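Local coordinates for protein DNA polymerase (Pyrobaculum calidifontis, PDB 5MDN) that probably extends DNA strands by adding deoxyribonucleotides from their triphosphates with release of diphosphate, as a member of the type-B DNA polymerase family, at residues L552-I557 against S569-R574; V453-G458 against V534-R539. All coordinates share one frame; numbering follows the deposited sequence.

Contact 1: L552-I557 against S569-R574; sequences LGIEVI and SGAVDR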
ATOM      1  N   LEU A 552     -10.750   8.111  37.107  1.00 78.64           N
ATOM      2  CA  LEU A 552     -10.852   9.497  36.693  1.00 76.44           C
ATOM      3  C   LEU A 552     -12.223   9.721  36.057  1.00 78.75           C
ATOM      4  O   LEU A 552     -12.999   8.785  35.852  1.00 78.30           O
ATOM      5  CB  LEU A 552      -9.731   9.853  35.716  1.00 76.29           C
ATOM      6  CG  LEU A 552      -8.300   9.470  36.104  1.00 74.04           C
ATOM      7  CD1 LEU A 552      -7.793   8.347  35.213  1.00 74.55           C
ATOM      8  CD2 LEU A 552      -7.379  10.673  36.023  1.00 72.57           C
ATOM      9  N   GLY A 553     -12.521  10.974  35.739  1.00 80.29           N
ATOM     10  CA  GLY A 553     -13.802  11.289  35.139  1.00 81.21           C
ATOM     11  C   GLY A 553     -13.788  11.099  33.634  1.00 82.30           C
ATOM     12  O   GLY A 553     -14.149  12.015  32.889  1.00 86.94           O
ATOM     13  N   ILE A 554     -13.386   9.916  33.174  1.00 81.68           N
ATOM     14  CA  ILE A 554     -13.163   9.657  31.753  1.00 76.60           C
ATOM     15  C   ILE A 554     -14.104   8.554  31.284  1.00 74.04           C
ATOM     16  O   ILE A 554     -13.980   7.396  31.706  1.00 64.17           O
ATOM     17  CB  ILE A 554     -11.703   9.280  31.471  1.00 73.87           C
ATOM     18  CG1 ILE A 554     -10.775  10.440  31.836  1.00 72.26           C
ATOM     19  CG2 ILE A 554     -11.526   8.888  30.009  1.00 75.01           C
ATOM     20  CD1 ILE A 554      -9.309  10.139  31.626  1.00 73.29           C
ATOM     21  N   GLU A 555     -15.044   8.916  30.411  1.00 70.94           N
ATOM     22  CA  GLU A 555     -15.928   7.951  29.768  1.00 72.33           C
ATOM     23  C   GLU A 555     -15.197   7.254  28.625  1.00 69.40           C
ATOM     24  O   GLU A 555     -14.527   7.908  27.818  1.00 73.55           O
ATOM     25  CB  GLU A 555     -17.186   8.647  29.249  1.00 77.06           C
ATOM     26  CG  GLU A 555     -18.270   7.699  28.764  1.00 80.13           C
ATOM     27  CD  GLU A 555     -19.281   8.385  27.864  1.00 84.85           C
ATOM     28  OE1 GLU A 555     -19.078   9.576  27.541  1.00 85.16           O
ATOM     29  OE2 GLU A 555     -20.278   7.738  27.480  1.00 87.53           O
ATOM     30  N   VAL A 556     -15.322   5.932  28.555  1.00 69.46           N
ATOM     31  CA  VAL A 556     -14.691   5.130  27.510  1.00 65.24           C
ATOM     32  C   VAL A 556     -15.796   4.588  26.612  1.00 66.00           C
ATOM     33  O   VAL A 556     -16.561   3.703  27.014  1.00 67.13           O
ATOM     34  CB  VAL A 556     -13.838   3.996  28.092  1.00 61.47           C
ATOM     35  CG1 VAL A 556     -13.293   3.119  26.975  1.00 58.10           C
ATOM     36  CG2 VAL A 556     -12.700   4.567  28.926  1.00 61.68           C
ATOM     37  N   ILE A 557     -15.881   5.124  25.392  1.00 67.86           N
ATOM     38  CA  ILE A 557     -16.947   4.736  24.473  1.00 69.45           C
ATOM     39  C   ILE A 557     -16.591   3.461  23.720  1.00 67.70           C
ATOM     40  O   ILE A 557     -17.457   2.615  23.466  1.00 67.30           O
ATOM     41  CB  ILE A 557     -17.225   5.892  23.495  1.00 73.72           C
ATOM     42  CG1 ILE A 557     -17.394   7.211  24.250  1.00 77.98           C
ATOM     43  CG2 ILE A 557     -18.439   5.588  22.636  1.00 74.82           C
ATOM     44  CD1 ILE A 557     -17.202   8.432  23.375  1.00 80.96           C
ATOM     45  N   SER A 569     -11.440  15.427  27.913  1.00 72.58           N
ATOM     46  CA  SER A 569     -11.443  16.138  29.181  1.00 77.35           C
ATOM     47  C   SER A 569     -10.012  16.513  29.535  1.00 79.74           C
ATOM     48  O   SER A 569      -9.061  16.136  28.848  1.00 85.62           O
ATOM     49  CB  SER A 569     -12.075  15.296  30.297  1.00 76.04           C
ATOM     50  OG  SER A 569     -11.288  14.154  30.580  1.00 74.05           O
ATOM     51  N   GLY A 570      -9.868  17.279  30.617  1.00 81.84           N
ATOM     52  CA  GLY A 570      -8.545  17.526  31.162  1.00 80.87           C
ATOM     53  C   GLY A 570      -7.917  16.292  31.778  1.00 80.07           C
ATOM     54  O   GLY A 570      -6.689  16.192  31.865  1.00 74.25           O
ATOM     55  N   ALA A 571      -8.745  15.344  32.223  1.00 76.32           N
ATOM     56  CA  ALA A 571      -8.251  14.157  32.909  1.00 77.68           C
ATOM     57  C   ALA A 571      -7.462  13.217  32.001  1.00 78.54           C
ATOM     58  O   ALA A 571      -6.756  12.340  32.514  1.00 83.07           O
ATOM     59  CB  ALA A 571      -9.419  13.401  33.542  1.00 75.39           C
ATOM     60  N   VAL A 572      -7.576  13.359  30.677  1.00 79.80           N
ATOM     61  CA  VAL A 572      -6.892  12.438  29.768  1.00 78.08           C
ATOM     62  C   VAL A 572      -5.384  12.501  29.980  1.00 76.84           C
ATOM     63  O   VAL A 572      -4.683  11.487  29.874  1.00 74.39           O
ATOM     64  CB  VAL A 572      -7.275  12.724  28.303  1.00 78.55           C
ATOM     65  CG1 VAL A 572      -8.767  12.510  28.094  1.00 76.70           C
ATOM     66  CG2 VAL A 572      -6.863  14.131  27.879  1.00 79.60           C
ATOM     67  N   ASP A 573      -4.859  13.696  30.273  1.00 74.53           N
ATOM     68  CA  ASP A 573      -3.420  13.863  30.451  1.00 75.04           C
ATOM     69  C   ASP A 573      -2.893  12.992  31.583  1.00 72.70           C
ATOM     70  O   ASP A 573      -1.748  12.527  31.534  1.00 74.61           O
ATOM     71  CB  ASP A 573      -3.099  15.331  30.727  1.00 78.51           C
ATOM     72  CG  ASP A 573      -3.578  16.250  29.622  1.00 88.19           C
ATOM     73  OD1 ASP A 573      -3.428  15.878  28.439  1.00 97.06           O
ATOM     74  OD2 ASP A 573      -4.099  17.343  29.936  1.00 94.72           O
ATOM     75  N   ARG A 574      -3.713  12.762  32.609  1.00 71.70           N
ATOM     76  CA  ARG A 574      -3.322  11.877  33.699  1.00 71.69           C
ATOM     77  C   ARG A 574      -3.432  10.412  33.302  1.00 68.14           C
ATOM     78  O   ARG A 574      -2.631   9.588  33.757  1.00 69.08           O
ATOM     79  CB  ARG A 574      -4.189  12.165  34.926  1.00 74.42           C
ATOM     80  CG  ARG A 574      -4.092  13.606  35.400  1.00 74.43           C
ATOM     81  CD  ARG A 574      -4.726  13.809  36.762  1.00 76.92           C
ATOM     82  NE  ARG A 574      -5.208  15.179  36.909  1.00 79.87           N
ATOM     83  CZ  ARG A 574      -6.449  15.566  36.631  1.00 83.13           C
ATOM     84  NH1 ARG A 574      -7.340  14.684  36.200  1.00 89.48           N
ATOM     85  NH2 ARG A 574      -6.805  16.836  36.784  1.00 78.82           N
TER
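Leu-552 and Ala-571 mark the closest backbone approach, with their CA atoms 6.5 Å apart, where the chain leading into strand 556-560 passes alongside the turn that opens helix 572-583. No hydrogen bond joins the two segments, and the contact is built from apolar branches set against a small methyl group and a carbonyl. Gly-553 sits at the centre of an inverse gamma turn, closed by a weak bond from Ile-554 N to Leu-552 O. The two flanking side chains, Leu-552 and Ile-554, both start out toward the turn. In Ile-554, CG1 lies anti to the carbonyl carbon (chi1 -63°), and the fully extended chi2 of 178° carries the delta methyl on past Ala-571. Along this arm, CG1 is 3.7 Å from Ala-571 CB and CD1 rests 3.5 Å from Ala-571 O. The same CD1 goes on to meet Val-572 CG1 at 4.3 Å. Leu-552 meets the same alanine methyl with its CB, 4.2 Å from Ala-571 CB. One of its branches, CD2, extends to Arg-574 CB at 3.7 Å, the two side chains crossing at a slant. The Arg-574 chain runs on extended from CG to NE, and the edge of its guanidinium lies near that leucine methyl, with NH1 and Leu-552 CD2 4.0 Å apart. Ser-569 caps the turn, its OG taking a weak, bent bond from Ala-571 N at 3.3 Å. Beyond the pair, Ile-554 also lies on Val-566, and Val-572 reaches Leu-417. The arrangement thus closes the base of the antiparallel hairpin of strands 556-560 and 563-567 in the palm, the hairpin that carries motif C in family B polymerases, and packs the start of the following helix against its entrance.

Contact 2: V453-G458 against V534-R539; sequences VAPEVG and VTAFAR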
ATOM      1  N   VAL A 453       5.218 -16.803  31.925  1.00 79.71           N
ATOM      2  CA  VAL A 453       3.997 -17.471  31.496  1.00 78.87           C
ATOM      3  C   VAL A 453       3.008 -16.414  31.037  1.00 75.57           C
ATOM      4  O   VAL A 453       2.778 -15.418  31.737  1.00 73.08           O
ATOM      5  CB  VAL A 453       3.402 -18.332  32.623  1.00 78.19           C
ATOM      6  CG1 VAL A 453       2.234 -19.159  32.107  1.00 77.31           C
ATOM      7  CG2 VAL A 453       4.470 -19.232  33.228  1.00 77.04           C
ATOM      8  N   ALA A 454       2.424 -16.628  29.870  1.00 78.04           N
ATOM      9  CA  ALA A 454       1.476 -15.679  29.304  1.00 78.87           C
ATOM     10  C   ALA A 454       0.146 -15.781  30.038  1.00 77.80           C
ATOM     11  O   ALA A 454      -0.315 -16.895  30.314  1.00 77.38           O
ATOM     12  CB  ALA A 454       1.285 -15.929  27.814  1.00 80.23           C
ATOM     13  N   PRO A 455      -0.482 -14.658  30.390  1.00 77.76           N
ATOM     14  CA  PRO A 455      -1.742 -14.728  31.143  1.00 79.23           C
ATOM     15  C   PRO A 455      -2.805 -15.542  30.409  1.00 81.34           C
ATOM     16  O   PRO A 455      -2.819 -15.625  29.179  1.00 77.03           O
ATOM     17  CB  PRO A 455      -2.147 -13.257  31.295  1.00 77.65           C
ATOM     18  CG  PRO A 455      -1.384 -12.520  30.230  1.00 76.53           C
ATOM     19  CD  PRO A 455      -0.090 -13.271  30.096  1.00 77.12           C
ATOM     20  N   GLU A 456      -3.720 -16.103  31.199  1.00 86.29           N
ATOM     21  CA  GLU A 456      -4.299 -17.435  31.056  1.00 94.90           C
ATOM     22  C   GLU A 456      -4.453 -17.992  29.641  1.00 97.06           C
ATOM     23  O   GLU A 456      -5.469 -18.610  29.309  1.00106.43           O
ATOM     24  CB  GLU A 456      -5.644 -17.457  31.784  1.00100.71           C
ATOM     25  CG  GLU A 456      -6.114 -18.852  32.213  1.00 99.90           C
ATOM     26  CD  GLU A 456      -7.408 -18.834  33.015  1.00100.38           C
ATOM     27  OE1 GLU A 456      -7.833 -17.747  33.470  1.00 97.00           O
ATOM     28  OE2 GLU A 456      -8.011 -19.915  33.168  1.00 97.78           O
ATOM     29  N   VAL A 457      -3.491 -17.729  28.767  1.00 90.51           N
ATOM     30  CA  VAL A 457      -3.390 -18.590  27.602  1.00 87.10           C
ATOM     31  C   VAL A 457      -2.411 -19.707  27.930  1.00 81.14           C
ATOM     32  O   VAL A 457      -2.493 -20.799  27.359  1.00 74.05           O
ATOM     33  CB  VAL A 457      -2.999 -17.824  26.328  1.00 86.95           C
ATOM     34  CG1 VAL A 457      -1.571 -17.378  26.390  1.00 87.39           C
ATOM     35  CG2 VAL A 457      -3.251 -18.705  25.121  1.00 88.09           C
ATOM     36  N   GLY A 458      -1.503 -19.445  28.874  1.00 79.24           N
ATOM     37  CA  GLY A 458      -0.635 -20.442  29.462  1.00 80.66           C
ATOM     38  C   GLY A 458       0.550 -20.868  28.631  1.00 83.58           C
ATOM     39  O   GLY A 458       1.114 -21.937  28.884  1.00 84.06           O
ATOM     40  N   VAL A 534       0.814 -12.543  22.707  1.00 63.18           N
ATOM     41  CA  VAL A 534       0.864 -11.087  22.606  1.00 67.75           C
ATOM     42  C   VAL A 534      -0.513 -10.484  22.863  1.00 71.94           C
ATOM     43  O   VAL A 534      -0.637  -9.465  23.552  1.00 72.79           O
ATOM     44  CB  VAL A 534       1.427 -10.665  21.237  1.00 68.81           C
ATOM     45  CG1 VAL A 534       1.387  -9.152  21.089  1.00 68.93           C
ATOM     46  CG2 VAL A 534       2.850 -11.166  21.070  1.00 68.48           C
ATOM     47  N   THR A 535      -1.565 -11.099  22.313  1.00 73.20           N
ATOM     48  CA  THR A 535      -2.919 -10.601  22.545  1.00 72.81           C
ATOM     49  C   THR A 535      -3.301 -10.695  24.017  1.00 70.73           C
ATOM     50  O   THR A 535      -3.889  -9.760  24.574  1.00 67.61           O
ATOM     51  CB  THR A 535      -3.925 -11.376  21.692  1.00 74.85           C
ATOM     52  OG1 THR A 535      -3.994 -12.733  22.146  1.00 79.27           O
ATOM     53  CG2 THR A 535      -3.515 -11.358  20.233  1.00 75.94           C
ATOM     54  N   ALA A 536      -2.979 -11.821  24.661  1.00 68.49           N
ATOM     55  CA  ALA A 536      -3.395 -12.025  26.044  1.00 67.63           C
ATOM     56  C   ALA A 536      -2.718 -11.030  26.976  1.00 69.12           C
ATOM     57  O   ALA A 536      -3.360 -10.484  27.881  1.00 72.36           O
ATOM     58  CB  ALA A 536      -3.096 -13.459  26.479  1.00 67.37           C
ATOM     59  N   PHE A 537      -1.421 -10.785  26.775  1.00 65.71           N
ATOM     60  CA  PHE A 537      -0.768  -9.686  27.479  1.00 67.59           C
ATOM     61  C   PHE A 537      -1.425  -8.356  27.137  1.00 66.91           C
ATOM     62  O   PHE A 537      -1.634  -7.515  28.018  1.00 65.42           O
ATOM     63  CB  PHE A 537       0.724  -9.647  27.145  1.00 70.35           C
ATOM     64  CG  PHE A 537       1.569 -10.541  28.010  1.00 72.92           C
ATOM     65  CD1 PHE A 537       1.811 -10.217  29.336  1.00 72.20           C
ATOM     66  CD2 PHE A 537       2.141 -11.693  27.492  1.00 74.19           C
ATOM     67  CE1 PHE A 537       2.596 -11.031  30.133  1.00 71.42           C
ATOM     68  CE2 PHE A 537       2.927 -12.511  28.285  1.00 75.04           C
ATOM     69  CZ  PHE A 537       3.155 -12.179  29.607  1.00 75.07           C
ATOM     70  N   ALA A 538      -1.770  -8.157  25.862  1.00 68.63           N
ATOM     71  CA  ALA A 538      -2.367  -6.895  25.432  1.00 70.37           C
ATOM     72  C   ALA A 538      -3.743  -6.693  26.051  1.00 67.93           C
ATOM     73  O   ALA A 538      -4.065  -5.594  26.521  1.00 64.47           O
ATOM     74  CB  ALA A 538      -2.454  -6.848  23.908  1.00 73.13           C
ATOM     75  N   ARG A 539      -4.577  -7.734  26.042  1.00 67.51           N
ATOM     76  CA  ARG A 539      -5.914  -7.616  26.611  1.00 73.07           C
ATOM     77  C   ARG A 539      -5.854  -7.322  28.107  1.00 74.07           C
ATOM     78  O   ARG A 539      -6.653  -6.532  28.624  1.00 76.26           O
ATOM     79  CB  ARG A 539      -6.708  -8.894  26.341  1.00 78.17           C
ATOM     80  CG  ARG A 539      -8.113  -8.899  26.920  1.00 83.62           C
ATOM     81  CD  ARG A 539      -8.808 -10.230  26.674  1.00 89.34           C
ATOM     82  NE  ARG A 539      -8.951 -10.518  25.250  1.00 94.39           N
ATOM     83  CZ  ARG A 539      -9.981 -10.125  24.508  1.00 97.65           C
ATOM     84  NH1 ARG A 539     -10.964  -9.423  25.055  1.00 98.77           N
ATOM     85  NH2 ARG A 539     -10.028 -10.431  23.219  1.00 97.74           N
TER
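Pro-455 lies over a face of the Phe-537 ring, a CH-pi contact by which a palm loop packs on the long helix 528-551 of this family B polymerase. The proline ring and the phenylalanine side chain cross at about a right angle, so the proline meets the aromatic face with one corner and not flat on. That corner is CD, 3.4 Å from the ring centroid and only 8° off the ring normal. Phe-537 leaves the helix pointing neither at the loop nor from it. With CG anti to the carbonyl carbon (chi1 -86°), its outer end swings nearer to the loop and slides in beneath the proline. Ala-454 approaches the same ring obliquely, its CA 3.6 Å and its CB 3.8 Å from Phe-537 CE2. Ala-536, the residue just before Phe-537 in the helix, points toward the loop, and its CB sits 3.5 Å from Pro-455 O. Pro-455 CG in turn hangs above the helix backbone, 3.7 Å from Ala-536 O, so the five-membered ring touches both neighbouring helix residues. No hydrogen bond crosses; within the loop, Gly-458 N donates to Ala-454 O, and Gly-458 takes a positive phi that suits glycine. On the helix side, Phe-537 also stacks with Tyr-432 and touches Ile-428 of helix 424-431. The ring is shared between the loop and helix 424-431. Replacing Phe-537 by alanine takes away the ring, and is likely to open a gap next to Pro-455 and Ala-454 and leave Tyr-432 without its stacking partner. At the loop end of the ring, its CZ atom comes 3.9 Å from the carbonyl oxygen of Val-453.

In the fold
Both contacts belong to the polymerase part of the chain, away from the magnesium sites, and follow one another in sequence. Contact 2 bears on helix 528-551, and contact 1 begins just past its end, where the chain enters strand 556-560. Their centres lie 27 Å apart and their nearest atoms about 12 Å, so they do not touch. Neither is fully buried: each mixes two buried residues with more exposed ones, and neither has a cross-segment hydrogen bond. Contact 1 is mainly aliphatic, with a backbone carbonyl, a serine hydroxyl and an arginine edge also taking part, and joins neighbouring pieces of chain. Contact 2 brings together pieces 76 residues apart and relies on an aromatic face.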